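Local coordinates for protein phosphonomutase (Burkholderia cenocepacia J2315, PDB 4MG4) that is a phosphonomutase, an enzyme of a family built on a parallel eight-stranded TIM barrel ringed by helices, at residues 186-191 with 213-218; 93-98 with 138-143; 121-124 with 130-133. One frame throughout, in Å; residues are numbered along the deposited sequence.

Contact 1: 186-191 with 213-218; sequences AYAAAG and SPLPVN
The methyl group of A188, in the last turn of helix 174-190, sits against the branched end of L215 and the ring of P214. Followed outward, L215 begins with a CB that stands back, 5.3 Å from A188 CB. Its CG, opposite the carbonyl carbon in the first torsion (chi1 -65°), swings over to the helix and comes to 3.9 Å from A188 CB. From there the branches part around the methyl. CD1 lies 3.9 Å from A188 CB and reaches further onto the helix backbone, 4.0 Å from A188 CA. CD2 approaches the same methyl from its own branch, 3.9 Å from A188 CB. P214 adds its ring, with CG 3.9 Å from A188 CB, so three L215 carbons and the proline ring converge on one small knob. No hydrogen bond joins the two segments; the junction is purely apolar, small in area and near the surface. Within the loop, S213 OG donates to L215 O at 2.7 Å, in the carbonyl plane and on a lone pair. On the helix side G191, with positive phi and two bonds back into the last turn, completes a Schellman motif, and G191 O is in turn bonded to R145. L215 also leans on A192, just beyond that glycine. The arrangement belongs to the αβ-loop end of a TIM barrel: the C terminus of helix 174-190 packs against the loop that leads from helix 203-212 into strand 217-220, where P216 and N218 pair with L195 of the neighbouring strand.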
loop_
_atom_site.group_PDB
_atom_site.type_symbol
_atom_site.label_atom_id
_atom_site.label_comp_id
_atom_site.label_asym_id
_atom_site.label_seq_id
_atom_site.Cartn_x
_atom_site.Cartn_y
_atom_site.Cartn_z
ATOM N N ALA A 186 -30.067 -21.825 -0.120
ATOM C CA ALA A 186 -29.301 -22.691 -1.017
ATOM C C ALA A 186 -27.818 -22.672 -0.639
ATOM O O ALA A 186 -27.155 -23.699 -0.639
ATOM C CB ALA A 186 -29.478 -22.265 -2.472
ATOM N N TYR A 187 -27.307 -21.474 -0.362
ATOM C CA TYR A 187 -25.899 -21.343 -0.013
ATOM C C TYR A 187 -25.552 -21.989 1.329
ATOM O O TYR A 187 -24.519 -22.653 1.438
ATOM C CB TYR A 187 -25.465 -19.855 -0.021
ATOM C CG TYR A 187 -25.647 -19.158 -1.338
ATOM C CD1 TYR A 187 -25.990 -19.817 -2.497
ATOM C CD2 TYR A 187 -25.447 -17.783 -1.436
ATOM C CE1 TYR A 187 -26.196 -19.125 -3.704
ATOM C CE2 TYR A 187 -25.637 -17.101 -2.605
ATOM C CZ TYR A 187 -26.001 -17.764 -3.773
ATOM O OH TYR A 187 -26.214 -17.053 -4.950
ATOM N N ALA A 188 -26.420 -21.853 2.324
ATOM C CA ALA A 188 -26.259 -22.576 3.570
ATOM C C ALA A 188 -26.253 -24.101 3.377
ATOM O O ALA A 188 -25.416 -24.784 3.905
ATOM C CB ALA A 188 -27.360 -22.200 4.515
ATOM N N ALA A 189 -27.175 -24.588 2.574
ATOM C CA ALA A 189 -27.245 -26.016 2.337
ATOM C C ALA A 189 -25.986 -26.535 1.667
ATOM O O ALA A 189 -25.563 -27.649 1.922
ATOM C CB ALA A 189 -28.487 -26.379 1.558
ATOM N N ALA A 190 -25.376 -25.732 0.807
ATOM C CA ALA A 190 -24.140 -26.060 0.099
ATOM C C ALA A 190 -22.879 -25.947 0.969
ATOM O O ALA A 190 -21.808 -26.403 0.550
ATOM C CB ALA A 190 -23.980 -25.133 -1.109
ATOM N N GLY A 191 -23.027 -25.372 2.155
ATOM C CA GLY A 191 -21.945 -25.292 3.124
ATOM C C GLY A 191 -21.409 -23.915 3.468
ATOM O O GLY A 191 -20.403 -23.835 4.179
ATOM N N SER A 213 -32.716 -15.428 8.179
ATOM C CA SER A 213 -31.513 -16.008 7.558
ATOM C C SER A 213 -31.080 -17.227 8.233
ATOM O O SER A 213 -31.004 -17.271 9.498
ATOM C CB SER A 213 -30.340 -15.012 7.599
ATOM O OG SER A 213 -29.175 -15.594 7.067
ATOM N N PRO A 214 -30.686 -18.258 7.438
ATOM C CA PRO A 214 -30.149 -19.446 8.027
ATOM C C PRO A 214 -28.708 -19.279 8.527
ATOM O O PRO A 214 -28.194 -20.166 9.171
ATOM C CB PRO A 214 -30.178 -20.454 6.861
ATOM C CG PRO A 214 -30.089 -19.612 5.638
ATOM C CD PRO A 214 -30.818 -18.352 5.964
ATOM N N LEU A 215 -28.085 -18.128 8.237
ATOM C CA LEU A 215 -26.685 -17.909 8.532
ATOM C C LEU A 215 -26.472 -16.548 9.187
ATOM O O LEU A 215 -27.224 -15.616 8.894
ATOM C CB LEU A 215 -25.916 -17.903 7.224
ATOM C CG LEU A 215 -25.901 -19.223 6.473
ATOM C CD1 LEU A 215 -25.230 -18.997 5.137
ATOM C CD2 LEU A 215 -25.222 -20.356 7.268
ATOM N N PRO A 216 -25.386 -16.389 9.950
ATOM C CA PRO A 216 -25.034 -15.051 10.455
ATOM C C PRO A 216 -24.909 -14.020 9.365
ATOM O O PRO A 216 -24.271 -14.294 8.331
ATOM C CB PRO A 216 -23.680 -15.208 11.116
ATOM C CG PRO A 216 -23.297 -16.618 10.894
ATOM C CD PRO A 216 -24.442 -17.418 10.414
ATOM N N VAL A 217 -25.533 -12.879 9.580
ATOM C CA VAL A 217 -25.630 -11.867 8.533
ATOM C C VAL A 217 -24.560 -10.807 8.639
ATOM O O VAL A 217 -24.320 -10.195 9.707
ATOM C CB VAL A 217 -27.015 -11.209 8.565
ATOM C CG1 VAL A 217 -27.165 -10.061 7.599
ATOM C CG2 VAL A 217 -28.097 -12.243 8.255
ATOM N N ASN A 218 -23.930 -10.542 7.482
ATOM C CA ASN A 218 -22.949 -9.436 7.291
ATOM C C ASN A 218 -23.610 -8.419 6.425
ATOM O O ASN A 218 -24.069 -8.722 5.314
ATOM C CB ASN A 218 -21.739 -10.092 6.629
ATOM C CG ASN A 218 -20.534 -9.209 6.259
ATOM O OD1 ASN A 218 -19.588 -9.794 5.675
ATOM N ND2 ASN A 218 -20.503 -7.899 6.500
#

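Contact 2: 93-98 with 138-143; sequences LESGYG and AARIAA
G98 O is gripped end-on by both terminal nitrogens of R140, NH2 at 2.9 Å and NH1 at 3.1 Å. It lies in the guanidinium plane for both, but NH2 sits in the carbonyl plane of G98 while NH1 is lifted above it. The same NH2 also donates to S95 O at 2.8 Å, with a nearly straight N-H...O angle of 165°, although it stands well above that carbonyl plane. A water accepts a hydrogen bond from R140 NE at 2.8 Å and donates one to S95 O at 3.2 Å. A bend at chi3 (71°) turns the guanidinium from the helix toward the loop, edge first. This loop is a βα loop of the TIM barrel, following strand 89-92, and R140 reaches it from helix 134-150, which follows the neighbouring strand 118-122. The loop opens with a type II' turn from L93 to G96, closed by G96 N on L93 O at 2.8 Å. S95 OG points its own bond elsewhere, to E67. NH1 of R140 makes a further weak bond to E99 O and lies close to R132 NH1, a like charge.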
loop_
_atom_site.group_PDB
_atom_site.type_symbol
_atom_site.label_atom_id
_atom_site.label_comp_id
_atom_site.label_asym_id
_atom_site.label_seq_id
_atom_site.Cartn_x
_atom_site.Cartn_y
_atom_site.Cartn_z
ATOM N N LEU A 93 -12.128 -13.366 -2.053
ATOM C CA LEU A 93 -11.805 -14.099 -3.311
ATOM C C LEU A 93 -12.710 -13.752 -4.487
ATOM O O LEU A 93 -12.717 -14.469 -5.500
ATOM C CB LEU A 93 -11.852 -15.587 -3.052
ATOM C CG LEU A 93 -10.831 -16.027 -1.999
ATOM C CD1 LEU A 93 -10.992 -17.491 -1.710
ATOM C CD2 LEU A 93 -9.385 -15.725 -2.406
ATOM N N GLU A 94 -13.505 -12.695 -4.348
ATOM C CA GLU A 94 -14.412 -12.251 -5.401
ATOM C C GLU A 94 -15.293 -13.431 -5.815
ATOM O O GLU A 94 -15.855 -14.064 -4.928
ATOM C CB GLU A 94 -13.630 -11.615 -6.555
ATOM C CG GLU A 94 -12.967 -10.328 -6.066
ATOM C CD GLU A 94 -12.291 -9.572 -7.198
ATOM O OE1 GLU A 94 -13.056 -8.955 -7.961
ATOM O OE2 GLU A 94 -11.037 -9.640 -7.329
ATOM N N SER A 95 -15.415 -13.749 -7.120
ATOM C CA SER A 95 -16.251 -14.881 -7.558
ATOM C C SER A 95 -15.540 -16.230 -7.449
ATOM O O SER A 95 -16.145 -17.257 -7.736
ATOM C CB SER A 95 -16.754 -14.640 -9.015
ATOM O OG SER A 95 -15.690 -14.773 -9.892
ATOM N N GLY A 96 -14.259 -16.248 -7.013
ATOM C CA GLY A 96 -13.545 -17.451 -6.743
ATOM C C GLY A 96 -12.443 -17.804 -7.728
ATOM O O GLY A 96 -11.896 -18.865 -7.604
ATOM N N TYR A 97 -12.118 -16.906 -8.661
ATOM C CA TYR A 97 -11.008 -17.107 -9.611
ATOM C C TYR A 97 -11.075 -18.489 -10.233
ATOM O O TYR A 97 -10.123 -19.294 -10.146
ATOM C CB TYR A 97 -9.646 -16.940 -8.919
ATOM C CG TYR A 97 -9.271 -15.573 -8.507
ATOM C CD1 TYR A 97 -9.718 -15.063 -7.285
ATOM C CD2 TYR A 97 -8.440 -14.767 -9.317
ATOM C CE1 TYR A 97 -9.360 -13.826 -6.863
ATOM C CE2 TYR A 97 -8.081 -13.485 -8.888
ATOM C CZ TYR A 97 -8.565 -13.045 -7.658
ATOM O OH TYR A 97 -8.270 -11.816 -7.110
ATOM N N GLY A 98 -12.201 -18.836 -10.827
ATOM C CA GLY A 98 -12.338 -20.157 -11.412
ATOM C C GLY A 98 -13.539 -20.269 -12.333
ATOM O O GLY A 98 -14.607 -19.772 -12.043
ATOM N N ALA A 138 -24.368 -22.002 -5.795
ATOM C CA ALA A 138 -24.278 -22.967 -4.701
ATOM C C ALA A 138 -23.280 -24.057 -4.970
ATOM O O ALA A 138 -22.589 -24.471 -4.069
ATOM C CB ALA A 138 -25.646 -23.563 -4.384
ATOM N N ALA A 139 -23.139 -24.486 -6.230
ATOM C CA ALA A 139 -22.171 -25.489 -6.564
ATOM C C ALA A 139 -20.716 -25.032 -6.329
ATOM O O ALA A 139 -19.857 -25.856 -5.946
ATOM C CB ALA A 139 -22.360 -25.950 -8.016
ATOM N N ARG A 140 -20.478 -23.743 -6.569
ATOM C CA ARG A 140 -19.137 -23.138 -6.313
ATOM C C ARG A 140 -18.897 -23.117 -4.790
ATOM O O ARG A 140 -17.813 -23.479 -4.317
ATOM C CB ARG A 140 -19.052 -21.791 -6.990
ATOM C CG ARG A 140 -19.253 -21.861 -8.499
ATOM C CD ARG A 140 -19.542 -20.536 -9.160
ATOM N NE ARG A 140 -18.388 -19.678 -9.186
ATOM C CZ ARG A 140 -17.421 -19.723 -10.103
ATOM N NH1 ARG A 140 -17.418 -20.638 -11.070
ATOM N NH2 ARG A 140 -16.428 -18.832 -10.022
ATOM N N ILE A 141 -19.926 -22.783 -4.012
ATOM C CA ILE A 141 -19.805 -22.808 -2.537
ATOM C C ILE A 141 -19.518 -24.230 -2.052
ATOM O O ILE A 141 -18.690 -24.492 -1.207
ATOM C CB ILE A 141 -21.062 -22.246 -1.870
ATOM C CG1 ILE A 141 -21.102 -20.727 -2.101
ATOM C CG2 ILE A 141 -21.093 -22.563 -0.382
ATOM C CD1 ILE A 141 -22.462 -20.160 -1.971
ATOM N N ALA A 142 -20.226 -25.191 -2.628
ATOM C CA ALA A 142 -20.034 -26.580 -2.210
ATOM C C ALA A 142 -18.653 -27.078 -2.505
ATOM O O ALA A 142 -18.048 -27.766 -1.676
ATOM C CB ALA A 142 -21.087 -27.469 -2.857
ATOM N N ALA A 143 -18.121 -26.712 -3.666
ATOM C CA ALA A 143 -16.727 -27.101 -4.013
ATOM C C ALA A 143 -15.710 -26.464 -3.022
ATOM O O ALA A 143 -14.728 -27.106 -2.610
ATOM C CB ALA A 143 -16.438 -26.686 -5.444
HETATM O O HOH W 1 -19.139 -18.132 -6.999
#

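Contact 3: 121-124 with 130-133; sequences LEDS and ELRD
Where D123 and L131 meet, two first torsions set their side chains alongside each other, pointing the same way: D123 holds CG between its backbone N and carbonyl carbon (chi1 67°), and L131 holds CG opposite the carbonyl carbon (chi1 -61°). D123 OD1 thereby lies against the leucine methyl, 3.5 Å from L131 CD2. Beside them the backbones of S124 and L131 form a single bridge, their CA atoms 4.3 Å apart. Its hydrogen bond runs from R132 N to D123 O, 2.9 Å long, in the carbonyl plane and fairly straight at 161°. On the other side of the bridge S124 CA faces E130 O at 3.3 Å in a CA-H...O contact. R132 then runs its extended chain over the peptide it has just bonded, with CG 3.5 Å from D123 O. Further out, its NE makes only a weak bond to S124 O, 3.5 Å away, and the guanidinium finds its stronger partner in E136, a salt bridge through NH1. The whole is a βα loop of the barrel, doubling back after strand 118-122 before entering helix 134-150, where D133 is the N-cap. The D123 carboxylate is occupied on both oxygens, OD2 by Y187 OH and T161 OG1 and OD1 by D162 N, while S124 OG bonds to D162 OD2. Such a set of partners fixes the rotation of the carboxylate. Between the two segments, then, the chemistry amounts to one sound backbone bond and one weak bond from the arginine, and D123 ties this loop both to the next βα loop and to helix 174-190.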
loop_
_atom_site.group_PDB
_atom_site.type_symbol
_atom_site.label_atom_id
_atom_site.label_comp_id
_atom_site.label_asym_id
_atom_site.label_seq_id
_atom_site.Cartn_x
_atom_site.Cartn_y
_atom_site.Cartn_z
ATOM N N LEU A 121 -16.939 -15.176 -0.900
ATOM C CA LEU A 121 -17.122 -15.788 -2.237
ATOM C C LEU A 121 -18.445 -15.276 -2.765
ATOM O O LEU A 121 -19.477 -15.464 -2.122
ATOM C CB LEU A 121 -17.139 -17.326 -2.135
ATOM C CG LEU A 121 -17.286 -18.153 -3.405
ATOM C CD1 LEU A 121 -16.130 -17.870 -4.341
ATOM C CD2 LEU A 121 -17.321 -19.614 -3.009
ATOM N N GLU A 122 -18.406 -14.620 -3.914
ATOM C CA GLU A 122 -19.493 -13.850 -4.462
ATOM C C GLU A 122 -20.182 -14.573 -5.627
ATOM O O GLU A 122 -19.525 -15.268 -6.436
ATOM C CB GLU A 122 -18.861 -12.537 -4.957
ATOM C CG GLU A 122 -19.775 -11.447 -5.395
ATOM C CD GLU A 122 -18.972 -10.170 -5.729
ATOM O OE1 GLU A 122 -17.763 -10.134 -5.342
ATOM O OE2 GLU A 122 -19.567 -9.199 -6.266
ATOM N N ASP A 123 -21.483 -14.314 -5.782
ATOM C CA ASP A 123 -22.342 -15.054 -6.696
ATOM C C ASP A 123 -22.605 -14.357 -8.042
ATOM O O ASP A 123 -23.586 -14.645 -8.689
ATOM C CB ASP A 123 -23.642 -15.447 -5.982
ATOM C CG ASP A 123 -24.537 -14.286 -5.628
ATOM O OD1 ASP A 123 -24.167 -13.106 -5.831
ATOM O OD2 ASP A 123 -25.622 -14.583 -5.083
ATOM N N SER A 124 -21.704 -13.475 -8.447
ATOM C CA SER A 124 -21.854 -12.766 -9.692
ATOM C C SER A 124 -20.768 -13.207 -10.668
ATOM O O SER A 124 -19.709 -13.745 -10.303
ATOM C CB SER A 124 -21.797 -11.268 -9.460
ATOM O OG SER A 124 -20.558 -10.931 -8.890
ATOM N N GLU A 130 -23.700 -9.864 -13.738
ATOM C CA GLU A 130 -25.002 -10.405 -13.510
ATOM C C GLU A 130 -24.870 -11.520 -12.474
ATOM O O GLU A 130 -23.770 -12.013 -12.249
ATOM C CB GLU A 130 -25.601 -10.958 -14.812
ATOM C CG GLU A 130 -25.835 -9.878 -15.878
ATOM C CD GLU A 130 -26.833 -8.855 -15.404
ATOM O OE1 GLU A 130 -26.456 -7.693 -15.174
ATOM O OE2 GLU A 130 -27.994 -9.238 -15.206
ATOM N N LEU A 131 -25.985 -11.861 -11.851
ATOM C CA LEU A 131 -26.007 -12.982 -10.920
ATOM C C LEU A 131 -25.910 -14.316 -11.608
ATOM O O LEU A 131 -26.594 -14.567 -12.617
ATOM C CB LEU A 131 -27.288 -12.990 -10.112
ATOM C CG LEU A 131 -27.544 -11.793 -9.241
ATOM C CD1 LEU A 131 -28.923 -11.881 -8.632
ATOM C CD2 LEU A 131 -26.464 -11.776 -8.181
ATOM N N ARG A 132 -25.124 -15.210 -11.041
ATOM C CA ARG A 132 -25.206 -16.632 -11.393
ATOM C C ARG A 132 -26.553 -17.258 -10.931
ATOM O O ARG A 132 -27.144 -16.835 -9.894
ATOM C CB ARG A 132 -24.060 -17.420 -10.748
ATOM C CG ARG A 132 -22.684 -16.981 -11.114
ATOM C CD ARG A 132 -21.605 -17.784 -10.426
ATOM N NE ARG A 132 -20.365 -17.115 -10.645
ATOM C CZ ARG A 132 -19.474 -17.431 -11.588
ATOM N NH1 ARG A 132 -19.652 -18.459 -12.374
ATOM N NH2 ARG A 132 -18.423 -16.696 -11.727
ATOM N N ASP A 133 -27.063 -18.233 -11.696
ATOM C CA ASP A 133 -28.159 -19.081 -11.243
ATOM C C ASP A 133 -27.845 -19.572 -9.819
ATOM O O ASP A 133 -26.681 -19.888 -9.509
ATOM C CB ASP A 133 -28.270 -20.302 -12.128
ATOM C CG ASP A 133 -29.284 -21.297 -11.626
ATOM O OD1 ASP A 133 -30.462 -21.149 -11.983
ATOM O OD2 ASP A 133 -28.904 -22.242 -10.890
#

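Read from the N terminus, contact 2 opens first, in the loop after strand 89-92. The chain then passes through helix 101-113 and strand 118-122 and makes contact 3, whose short loop opens and closes entirely before helix 134-150 completes contact 2. Contact 1 follows in series, from helix 174-190 to the entry of strand 217-220; no two contacts cross. Contacts 2 and 3 lie together at the βα-loop end of the barrel, their first segments joined by the backbone bond of E122 with E94. Contact 1 sits at the αβ-loop end, linked to contact 2 where Y187 and A190 pack on I141 between adjacent barrel helices.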